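Local coordinates for activating signal cointegrator 1 complex subunit 2 (Homo sapiens, PDB 6YXQ), which binds polyubiquitinated proteins and, as part of the ASCC complex, brings the helicase subunit ASCC3 to sites of DNA damage and helps rescue stalled ribosomes, at residues W82-V85 with I86-T90; Q272-K276 with H277-Y281; K299-R302 with L303-S306; E364-F367 with L368-D372. All blocks are in the same frame, centred on the assembly; numbering follows the deposited sequence.

Contact 1: W82-V85 with I86-T90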
loop_
_atom_site.group_PDB
_atom_site.type_symbol
_atom_site.label_atom_id
_atom_site.label_comp_id
_atom_site.label_asym_id
_atom_site.label_seq_id
_atom_site.Cartn_x
_atom_site.Cartn_y
_atom_site.Cartn_z
ATOM N N TRP B 82 -8.927 -17.720 -2.019
ATOM C CA TRP B 82 -7.575 -18.262 -1.957
ATOM C C TRP B 82 -7.176 -18.899 -3.282
ATOM O O TRP B 82 -6.025 -18.762 -3.718
ATOM C CB TRP B 82 -7.469 -19.258 -0.804
ATOM C CG TRP B 82 -7.085 -18.605 0.487
ATOM C CD1 TRP B 82 -7.884 -18.402 1.576
ATOM C CD2 TRP B 82 -5.805 -18.060 0.820
ATOM N NE1 TRP B 82 -7.177 -17.768 2.568
ATOM C CE2 TRP B 82 -5.897 -17.547 2.129
ATOM C CE3 TRP B 82 -4.584 -17.963 0.141
ATOM C CZ2 TRP B 82 -4.817 -16.941 2.771
ATOM C CZ3 TRP B 82 -3.513 -17.360 0.779
ATOM C CH2 TRP B 82 -3.636 -16.858 2.080
ATOM N N CYS B 83 -8.111 -19.590 -3.941
ATOM C CA CYS B 83 -7.852 -20.080 -5.292
ATOM C C CYS B 83 -7.426 -18.940 -6.204
ATOM O O CYS B 83 -6.422 -19.041 -6.925
ATOM C CB CYS B 83 -9.095 -20.767 -5.858
ATOM S SG CYS B 83 -9.445 -22.388 -5.179
ATOM N N GLN B 84 -8.186 -17.844 -6.183
ATOM C CA GLN B 84 -7.874 -16.712 -7.046
ATOM C C GLN B 84 -6.482 -16.168 -6.751
ATOM O O GLN B 84 -5.670 -15.993 -7.666
ATOM C CB GLN B 84 -8.939 -15.626 -6.884
ATOM C CG GLN B 84 -8.919 -14.562 -7.971
ATOM C CD GLN B 84 -9.441 -15.067 -9.302
ATOM O OE1 GLN B 84 -10.113 -16.094 -9.369
ATOM N NE2 GLN B 84 -9.134 -14.341 -10.369
ATOM N N VAL B 85 -6.172 -15.932 -5.469
ATOM C CA VAL B 85 -4.895 -15.297 -5.127
ATOM C C VAL B 85 -3.724 -16.211 -5.463
ATOM O O VAL B 85 -2.641 -15.744 -5.842
ATOM C CB VAL B 85 -4.859 -14.863 -3.647
ATOM C CG1 VAL B 85 -6.067 -14.020 -3.307
ATOM C CG2 VAL B 85 -4.740 -16.050 -2.719
ATOM N N ILE B 86 -3.915 -17.523 -5.340
ATOM C CA ILE B 86 -2.803 -18.421 -5.606
ATOM C C ILE B 86 -2.578 -18.574 -7.104
ATOM O O ILE B 86 -1.433 -18.588 -7.566
ATOM C CB ILE B 86 -3.049 -19.772 -4.912
ATOM C CG1 ILE B 86 -2.987 -19.599 -3.394
ATOM C CG2 ILE B 86 -2.042 -20.809 -5.379
ATOM C CD1 ILE B 86 -3.197 -20.879 -2.632
ATOM N N PHE B 87 -3.653 -18.656 -7.895
ATOM C CA PHE B 87 -3.509 -19.106 -9.273
ATOM C C PHE B 87 -3.591 -17.998 -10.312
ATOM O O PHE B 87 -3.198 -18.233 -11.461
ATOM C CB PHE B 87 -4.556 -20.184 -9.582
ATOM C CG PHE B 87 -4.312 -21.475 -8.854
ATOM C CD1 PHE B 87 -3.330 -22.352 -9.288
ATOM C CD2 PHE B 87 -5.040 -21.799 -7.724
ATOM C CE1 PHE B 87 -3.091 -23.528 -8.617
ATOM C CE2 PHE B 87 -4.803 -22.976 -7.049
ATOM C CZ PHE B 87 -3.829 -23.841 -7.496
ATOM N N ASP B 88 -4.071 -16.804 -9.954
ATOM C CA ASP B 88 -4.158 -15.684 -10.883
ATOM C C ASP B 88 -2.919 -14.819 -10.714
ATOM O O ASP B 88 -2.789 -14.100 -9.719
ATOM C CB ASP B 88 -5.424 -14.868 -10.637
ATOM C CG ASP B 88 -5.651 -13.816 -11.702
ATOM O OD1 ASP B 88 -4.696 -13.475 -12.428
ATOM O OD2 ASP B 88 -6.790 -13.326 -11.817
ATOM N N GLU B 89 -2.022 -14.868 -11.698
ATOM C CA GLU B 89 -0.815 -14.060 -11.609
ATOM C C GLU B 89 -1.127 -12.574 -11.740
ATOM O O GLU B 89 -0.455 -11.751 -11.109
ATOM C CB GLU B 89 0.201 -14.507 -12.663
ATOM C CG GLU B 89 -0.161 -14.150 -14.091
ATOM C CD GLU B 89 1.016 -14.284 -15.037
ATOM O OE1 GLU B 89 1.880 -15.156 -14.800
ATOM O OE2 GLU B 89 1.078 -13.511 -16.017
ATOM N N THR B 90 -2.156 -12.212 -12.514
ATOM C CA THR B 90 -2.493 -10.800 -12.683
ATOM C C THR B 90 -2.817 -10.147 -11.346
ATOM O O THR B 90 -2.442 -8.993 -11.106
ATOM C CB THR B 90 -3.670 -10.635 -13.651
ATOM O OG1 THR B 90 -4.875 -11.134 -13.052
ATOM C CG2 THR B 90 -3.402 -11.379 -14.950
#
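Gln84 and Asp88 meet at the junction of two successive helices, where helix 78-87 ends and Asp88 takes the N-cap position of helix 89-101. Their side chains run side by side, amide and carboxylate turned 75° apart, with Gln84 NE2 2.9 Å from Asp88 OD2. Helix 78-87 closes with Ile86 N bonded to Trp82 O, Phe87 N to Cys83 O and, last, Asp88 N to Gln84 O at 2.9 Å. Along the apolar flank Ile86 CG1 reaches the edge of the Trp82 ring at CE3, 4.2 Å away, and also touches Val85 CG2; a branched aliphatic chain suits this place, since CG2, its other branch, lies over the centre of the Phe87 ring. Further out, Gln84 OE1 accepts from the backbone N of Ala37, which ties the amide to the N-terminal region, and Trp82 packs on helix 147-156. Aspartate is a classic N-cap residue because its short carboxylate can turn back to the first N-H groups of a helix. Asp88, its CG turned opposite the N (chi1 -172°), does this through OD1, which accepts a weak bond from Thr90 N at 2.8 Å.

Contact 2: Q272-K276 with H277-Y281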
loop_
_atom_site.group_PDB
_atom_site.type_symbol
_atom_site.label_atom_id
_atom_site.label_comp_id
_atom_site.label_asym_id
_atom_site.label_seq_id
_atom_site.Cartn_x
_atom_site.Cartn_y
_atom_site.Cartn_z
ATOM N N GLN B 272 17.935 -7.888 14.747
ATOM C CA GLN B 272 19.148 -8.691 14.823
ATOM C C GLN B 272 19.635 -9.059 13.432
ATOM O O GLN B 272 20.836 -8.965 13.143
ATOM C CB GLN B 272 18.915 -9.939 15.669
ATOM C CG GLN B 272 20.171 -10.770 15.865
ATOM C CD GLN B 272 21.289 -10.016 16.581
ATOM O OE1 GLN B 272 22.232 -9.531 15.949
ATOM N NE2 GLN B 272 21.191 -9.927 17.905
ATOM N N THR B 273 18.716 -9.445 12.543
ATOM C CA THR B 273 19.094 -9.653 11.149
ATOM C C THR B 273 19.834 -8.440 10.605
ATOM O O THR B 273 20.871 -8.581 9.946
ATOM C CB THR B 273 17.854 -9.954 10.306
ATOM O OG1 THR B 273 17.075 -10.966 10.956
ATOM C CG2 THR B 273 18.253 -10.429 8.915
ATOM N N PHE B 274 19.343 -7.234 10.918
ATOM C CA PHE B 274 20.035 -6.014 10.514
ATOM C C PHE B 274 21.416 -5.930 11.151
ATOM O O PHE B 274 22.415 -5.665 10.472
ATOM C CB PHE B 274 19.210 -4.784 10.893
ATOM C CG PHE B 274 18.192 -4.383 9.866
ATOM C CD1 PHE B 274 16.993 -5.068 9.753
ATOM C CD2 PHE B 274 18.417 -3.301 9.035
ATOM C CE1 PHE B 274 16.046 -4.692 8.818
ATOM C CE2 PHE B 274 17.472 -2.923 8.091
ATOM C CZ PHE B 274 16.284 -3.619 7.984
ATOM N N GLN B 275 21.496 -6.157 12.462
ATOM C CA GLN B 275 22.767 -5.929 13.135
ATOM C C GLN B 275 23.801 -6.983 12.767
ATOM O O GLN B 275 25.002 -6.719 12.865
ATOM C CB GLN B 275 22.557 -5.868 14.648
ATOM C CG GLN B 275 23.796 -5.445 15.426
ATOM C CD GLN B 275 24.440 -4.177 14.898
ATOM O OE1 GLN B 275 23.763 -3.269 14.419
ATOM N NE2 GLN B 275 25.763 -4.110 14.988
ATOM N N LYS B 276 23.361 -8.161 12.323
ATOM C CA LYS B 276 24.291 -9.147 11.787
ATOM C C LYS B 276 25.126 -8.560 10.655
ATOM O O LYS B 276 26.250 -9.013 10.408
ATOM C CB LYS B 276 23.511 -10.379 11.319
ATOM C CG LYS B 276 24.082 -11.102 10.114
ATOM C CD LYS B 276 23.420 -12.457 9.941
ATOM C CE LYS B 276 23.861 -13.134 8.658
ATOM N NZ LYS B 276 23.352 -14.526 8.593
ATOM N N HIS B 277 24.609 -7.533 9.980
ATOM C CA HIS B 277 25.318 -6.878 8.888
ATOM C C HIS B 277 25.945 -5.557 9.320
ATOM O O HIS B 277 26.144 -4.667 8.486
ATOM C CB HIS B 277 24.382 -6.661 7.700
ATOM C CG HIS B 277 24.021 -7.922 6.972
ATOM N ND1 HIS B 277 24.582 -8.269 5.762
ATOM C CD2 HIS B 277 23.156 -8.915 7.284
ATOM C CE1 HIS B 277 24.075 -9.420 5.358
ATOM N NE2 HIS B 277 23.207 -9.832 6.262
ATOM N N ASP B 278 26.254 -5.414 10.610
ATOM C CA ASP B 278 26.964 -4.250 11.141
ATOM C C ASP B 278 26.223 -2.949 10.824
ATOM O O ASP B 278 26.811 -1.968 10.366
ATOM C CB ASP B 278 28.404 -4.213 10.618
ATOM C CG ASP B 278 29.312 -3.324 11.454
ATOM O OD1 ASP B 278 28.992 -3.083 12.642
ATOM O OD2 ASP B 278 30.347 -2.869 10.916
ATOM N N PHE B 279 24.914 -2.941 11.092
ATOM C CA PHE B 279 24.074 -1.840 10.623
ATOM C C PHE B 279 24.258 -0.574 11.455
ATOM O O PHE B 279 24.345 0.526 10.894
ATOM C CB PHE B 279 22.602 -2.258 10.614
ATOM C CG PHE B 279 21.753 -1.448 9.679
ATOM C CD1 PHE B 279 21.679 -1.769 8.336
ATOM C CD2 PHE B 279 21.035 -0.358 10.142
ATOM C CE1 PHE B 279 20.901 -1.018 7.467
ATOM C CE2 PHE B 279 20.255 0.400 9.279
ATOM C CZ PHE B 279 20.190 0.068 7.939
ATOM N N CYS B 280 24.307 -0.709 12.786
ATOM C CA CYS B 280 24.482 0.455 13.654
ATOM C C CYS B 280 25.697 1.280 13.265
ATOM O O CYS B 280 25.629 2.514 13.230
ATOM C CB CYS B 280 24.603 0.022 15.115
ATOM S SG CYS B 280 23.085 -0.530 15.886
ATOM N N TYR B 281 26.828 0.620 12.992
ATOM C CA TYR B 281 28.011 1.368 12.585
ATOM C C TYR B 281 27.842 1.944 11.185
ATOM O O TYR B 281 28.261 3.080 10.917
ATOM C CB TYR B 281 29.262 0.489 12.639
ATOM C CG TYR B 281 30.456 1.154 11.985
ATOM C CD1 TYR B 281 31.040 2.279 12.553
ATOM C CD2 TYR B 281 30.968 0.689 10.782
ATOM C CE1 TYR B 281 32.114 2.911 11.954
ATOM C CE2 TYR B 281 32.046 1.315 10.173
ATOM C CZ TYR B 281 32.614 2.424 10.764
ATOM O OH TYR B 281 33.682 3.052 10.165
#
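Phe274 and Phe279 form a T-shaped pair across the bend between helix 271-275 and helix 279-300. The edge of Phe274 points at the face of Phe279, with CD2 above the centre of that ring and the planes at 85°; the centroids are 5.0 Å apart. Different torsions bring them together: Phe274 sets CG beside its backbone N, whereas Phe279 swings CG anti to the N (chi1 -157°). Leu260 packs on both, as befits flat apolar rings that are themselves buried at the junction. Between them runs a type I turn from Gln275 to Asp278, with Asp278 N bonded to Gln275 O at 2.9 Å. Gln275 is bent at chi2 (51°), which carries OE1 forward across the turn to accept from Cys280 N at 3.1 Å, in the amide plane and on a lone pair. With an alanine here the acceptor is gone, and Cys280 N would probably be left without its mate. His277 lies alongside Lys276, and both polar ends go to Asp199, His277 NE2 by a hydrogen bond and Lys276 NZ by a salt bridge. The Asp199 carboxylate probably offsets the charge of Lys276, while Gln275 supplies an uncharged acceptor where Asp278, at the N-cap position, makes no capping bond.

Contact 3: K299-R302 with L303-S306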
loop_
_atom_site.group_PDB
_atom_site.type_symbol
_atom_site.label_atom_id
_atom_site.label_comp_id
_atom_site.label_asym_id
_atom_site.label_seq_id
_atom_site.Cartn_x
_atom_site.Cartn_y
_atom_site.Cartn_z
ATOM N N LYS B 299 21.870 24.817 3.072
ATOM C CA LYS B 299 21.878 26.146 3.672
ATOM C C LYS B 299 22.439 27.180 2.706
ATOM O O LYS B 299 21.842 28.247 2.507
ATOM C CB LYS B 299 22.677 26.123 4.977
ATOM C CG LYS B 299 21.926 25.473 6.126
ATOM C CD LYS B 299 22.442 25.933 7.472
ATOM C CE LYS B 299 23.699 25.184 7.869
ATOM N NZ LYS B 299 23.639 24.751 9.295
ATOM N N LYS B 300 23.580 26.873 2.081
ATOM C CA LYS B 300 24.229 27.825 1.184
ATOM C C LYS B 300 23.337 28.165 0.001
ATOM O O LYS B 300 23.187 29.338 -0.361
ATOM C CB LYS B 300 25.563 27.260 0.693
ATOM C CG LYS B 300 26.772 27.659 1.517
ATOM C CD LYS B 300 27.807 26.541 1.559
ATOM C CE LYS B 300 28.087 25.980 0.172
ATOM N NZ LYS B 300 29.103 24.893 0.216
ATOM N N ARG B 301 22.730 27.152 -0.617
ATOM C CA ARG B 301 21.988 27.348 -1.854
ATOM C C ARG B 301 20.495 27.593 -1.635
ATOM O O ARG B 301 19.725 27.506 -2.596
ATOM C CB ARG B 301 22.194 26.140 -2.776
ATOM C CG ARG B 301 23.656 25.755 -2.968
ATOM C CD ARG B 301 23.816 24.410 -3.664
ATOM N NE ARG B 301 23.095 24.351 -4.933
ATOM C CZ ARG B 301 23.292 23.422 -5.863
ATOM N NH1 ARG B 301 24.198 22.473 -5.679
ATOM N NH2 ARG B 301 22.584 23.444 -6.982
ATOM N N ARG B 302 20.069 27.868 -0.394
ATOM C CA ARG B 302 18.657 28.148 -0.121
ATOM C C ARG B 302 18.027 29.183 -1.057
ATOM O O ARG B 302 16.837 29.069 -1.383
ATOM C CB ARG B 302 18.486 28.588 1.337
ATOM C CG ARG B 302 19.025 29.971 1.677
ATOM C CD ARG B 302 18.728 30.318 3.131
ATOM N NE ARG B 302 18.566 31.753 3.346
ATOM C CZ ARG B 302 17.406 32.398 3.261
ATOM N NH1 ARG B 302 17.359 33.707 3.477
ATOM N NH2 ARG B 302 16.294 31.738 2.958
ATOM N N LEU B 303 18.778 30.201 -1.491
ATOM C CA LEU B 303 18.135 31.271 -2.258
ATOM C C LEU B 303 18.086 30.992 -3.754
ATOM O O LEU B 303 17.397 31.722 -4.480
ATOM C CB LEU B 303 18.817 32.625 -1.994
ATOM C CG LEU B 303 18.929 33.003 -0.514
ATOM C CD1 LEU B 303 20.167 33.847 -0.244
ATOM C CD2 LEU B 303 17.661 33.696 -0.009
ATOM N N GLU B 304 18.790 29.963 -4.229
ATOM C CA GLU B 304 18.539 29.468 -5.578
ATOM C C GLU B 304 17.076 29.080 -5.737
ATOM O O GLU B 304 16.456 29.364 -6.769
ATOM C CB GLU B 304 19.448 28.277 -5.887
ATOM C CG GLU B 304 20.940 28.574 -5.816
ATOM C CD GLU B 304 21.796 27.426 -6.337
ATOM O OE1 GLU B 304 23.044 27.543 -6.294
ATOM O OE2 GLU B 304 21.220 26.409 -6.791
ATOM N N ASP B 305 16.505 28.438 -4.715
ATOM C CA ASP B 305 15.073 28.143 -4.695
ATOM C C ASP B 305 14.610 28.121 -3.235
ATOM O O ASP B 305 14.624 27.075 -2.582
ATOM C CB ASP B 305 14.753 26.840 -5.403
ATOM C CG ASP B 305 13.302 26.750 -5.810
ATOM O OD1 ASP B 305 12.437 27.240 -5.051
ATOM O OD2 ASP B 305 13.025 26.188 -6.886
ATOM N N SER B 306 14.258 29.302 -2.730
ATOM C CA SER B 306 13.411 29.509 -1.557
ATOM C C SER B 306 12.619 28.283 -1.104
ATOM O O SER B 306 12.879 27.738 -0.025
ATOM C CB SER B 306 12.441 30.658 -1.845
ATOM O OG SER B 306 11.408 30.743 -0.879
#
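Arg301 and Glu304 make a salt bridge three residues apart, a local surface contact at the turn between helix 279-300 and helix 306-340, far from the centre of the chain. Glu304 OE2 sits at the edge of the Arg301 guanidinium, close to its plane, and takes a bond from NH2 at 3.3 Å and a weak one from NE. NH2 comes to the syn side of the carboxylate, and the two flat groups are turned 51° from one another; OE2 alone takes both bonds. A bend at chi3 (54°) brings the Arg301 head round to this acid, whose own chain runs extended beyond CG. The remaining nitrogen, NH1, donates to the backbone O of Met241, so arginine, with several N-H groups in one plane, can serve the turn and the 238-241 region at once. Leu243 of helix 243-266 touches both Arg301 and Glu304.

This is the connection of an alpha-alpha hairpin, two long antiparallel helices joined by a few residues. Glu304 N bonds to Arg301 O at 3.1 Å, the donor well above the carbonyl plane, as the chain leaves helical geometry at Arg301. Asp305 then takes the N-cap position of helix 306-340, its OD1 accepting from Leu308 N.

On a different side of the turn, Arg302 and Leu303 run alongside each other. Leu303 CD2 rests over the centre of the Arg302 guanidinium, 3.5 Å from CZ, an apolar methyl against a flat face whose N-H groups point outward in the plane. Arg302 also packs on Leu186 of the ASCC3 chain.

Contact 4: E364-F367 with L368-D372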
loop_
_atom_site.group_PDB
_atom_site.type_symbol
_atom_site.label_atom_id
_atom_site.label_comp_id
_atom_site.label_asym_id
_atom_site.label_seq_id
_atom_site.Cartn_x
_atom_site.Cartn_y
_atom_site.Cartn_z
ATOM N N GLU B 364 32.829 9.185 15.562
ATOM C CA GLU B 364 31.764 9.816 14.778
ATOM C C GLU B 364 31.078 10.909 15.598
ATOM O O GLU B 364 29.913 10.805 15.988
ATOM C CB GLU B 364 30.766 8.766 14.312
ATOM C CG GLU B 364 31.387 7.442 13.925
ATOM C CD GLU B 364 32.283 7.546 12.712
ATOM O OE1 GLU B 364 32.166 8.537 11.965
ATOM O OE2 GLU B 364 33.110 6.636 12.505
ATOM N N LYS B 365 31.822 12.001 15.813
ATOM C CA LYS B 365 31.438 12.972 16.838
ATOM C C LYS B 365 30.134 13.688 16.495
ATOM O O LYS B 365 29.308 13.933 17.381
ATOM C CB LYS B 365 32.566 13.977 17.057
ATOM C CG LYS B 365 33.854 13.369 17.600
ATOM C CD LYS B 365 35.021 14.354 17.494
ATOM C CE LYS B 365 34.889 15.508 18.493
ATOM N NZ LYS B 365 36.036 16.456 18.422
ATOM N N ARG B 366 29.924 14.027 15.222
ATOM C CA ARG B 366 28.686 14.705 14.842
ATOM C C ARG B 366 27.484 13.788 15.023
ATOM O O ARG B 366 26.446 14.198 15.558
ATOM C CB ARG B 366 28.769 15.197 13.396
ATOM C CG ARG B 366 27.427 15.600 12.798
ATOM C CD ARG B 366 26.771 16.716 13.591
ATOM N NE ARG B 366 25.415 16.977 13.130
ATOM C CZ ARG B 366 25.101 17.929 12.257
ATOM N NH1 ARG B 366 26.053 18.710 11.759
ATOM N NH2 ARG B 366 23.838 18.103 11.884
ATOM N N PHE B 367 27.595 12.542 14.567
ATOM C CA PHE B 367 26.520 11.595 14.814
ATOM C C PHE B 367 26.339 11.354 16.304
ATOM O O PHE B 367 25.209 11.245 16.788
ATOM C CB PHE B 367 26.794 10.277 14.104
ATOM C CG PHE B 367 25.972 9.142 14.628
ATOM C CD1 PHE B 367 24.655 8.990 14.235
ATOM C CD2 PHE B 367 26.506 8.241 15.534
ATOM C CE1 PHE B 367 23.888 7.953 14.722
ATOM C CE2 PHE B 367 25.742 7.202 16.025
ATOM C CZ PHE B 367 24.432 7.059 15.618
ATOM N N LEU B 368 27.443 11.247 17.049
ATOM C CA LEU B 368 27.332 10.997 18.480
ATOM C C LEU B 368 26.576 12.122 19.168
ATOM O O LEU B 368 25.693 11.876 19.995
ATOM C CB LEU B 368 28.717 10.829 19.100
ATOM C CG LEU B 368 28.993 9.474 19.755
ATOM C CD1 LEU B 368 30.323 9.522 20.488
ATOM C CD2 LEU B 368 27.866 9.067 20.694
ATOM N N ARG B 369 26.908 13.365 18.827
ATOM C CA ARG B 369 26.284 14.519 19.465
ATOM C C ARG B 369 24.774 14.517 19.248
ATOM O O ARG B 369 23.996 14.602 20.205
ATOM C CB ARG B 369 26.931 15.793 18.919
ATOM C CG ARG B 369 26.289 17.100 19.323
ATOM C CD ARG B 369 26.649 18.204 18.324
ATOM N NE ARG B 369 27.935 17.981 17.662
ATOM C CZ ARG B 369 28.304 18.572 16.529
ATOM N NH1 ARG B 369 27.480 19.421 15.927
ATOM N NH2 ARG B 369 29.492 18.309 15.998
ATOM N N ASP B 370 24.344 14.380 17.991
ATOM C CA ASP B 370 22.920 14.385 17.658
ATOM C C ASP B 370 22.198 13.178 18.257
ATOM O O ASP B 370 21.095 13.307 18.819
ATOM C CB ASP B 370 22.754 14.406 16.135
ATOM C CG ASP B 370 23.299 15.684 15.495
ATOM O OD1 ASP B 370 23.703 16.618 16.228
ATOM O OD2 ASP B 370 23.334 15.750 14.250
ATOM N N TYR B 371 22.808 11.994 18.141
ATOM C CA TYR B 371 22.211 10.787 18.702
ATOM C C TYR B 371 22.049 10.898 20.209
ATOM O O TYR B 371 21.032 10.471 20.757
ATOM C CB TYR B 371 23.054 9.558 18.362
ATOM C CG TYR B 371 22.571 8.320 19.079
ATOM C CD1 TYR B 371 21.446 7.642 18.638
ATOM C CD2 TYR B 371 23.217 7.846 20.209
ATOM C CE1 TYR B 371 20.982 6.524 19.291
ATOM C CE2 TYR B 371 22.758 6.724 20.872
ATOM C CZ TYR B 371 21.638 6.066 20.404
ATOM O OH TYR B 371 21.163 4.948 21.049
ATOM N N ASP B 372 23.063 11.420 20.903
ATOM C CA ASP B 372 22.952 11.626 22.340
ATOM C C ASP B 372 21.872 12.648 22.663
ATOM O O ASP B 372 21.151 12.505 23.658
ATOM C CB ASP B 372 24.295 12.075 22.904
ATOM C CG ASP B 372 24.279 12.183 24.409
ATOM O OD1 ASP B 372 24.087 11.145 25.079
ATOM O OD2 ASP B 372 24.448 13.309 24.921
#
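Arg366 and Asp370 are joined by a salt bridge one turn apart on helix 365-374. Arg366 NE donates to Asp370 OD2 at 2.7 Å and 168°, almost straight and near the guanidinium plane, while NH2 gives the same oxygen a weak bond. OD2 also pairs with the Tyr287 hydroxyl, and NH2 has a second anion in Glu295, so both ends of the bridge are tied to helix 279-300. The Arg366 chain, bent at chi2 (59°), brings CD over one face of the Arg369 guanidinium. A leucine in place of Arg366 would have no N-H to offer and would probably leave Asp370 and Glu295 short of their positive partner. Arg369 NE gives Ala406 O a weak bond, and Asp372 accepts from Val377 N at OD1 and from Trp407 NE1 at OD2.

At the helix start the backbone N-H groups of Arg366 and Phe367 both donate to Glu288 OE2; Leu368 N then bonds to Glu364 O at 2.7 Å. On the buried side, Tyr371 CB stands over the Phe367 ring in a CH-pi contact, 4.2 Å from its centroid. Charged residues on one flank and aromatic ones on another are the mark of an amphipathic helix packed within a helical bundle.

How the contacts relate
The chain is the N-terminal portion of the full-length protein. Contact 1 lies alone in the N-terminal part of this chain, its centre about 36 Å from that of contact 2 and about 50 Å from that of contact 4, and is the most buried. Contacts 2 and 3 stand near the two ends of helix 279-300: contact 2 is partly buried and pairs aromatic rings with a glutamine acceptor, whereas contact 3 is a surface turn ruled by charge, beside the ASCC3 chain. Contact 4 leans on the same helix through its salt bridge and touches contact 2, Tyr281 CE1 lying 3.9 Å from Glu364 OE2. Contacts 1, 2 and 3 join successive helices, while contact 4 stays within one.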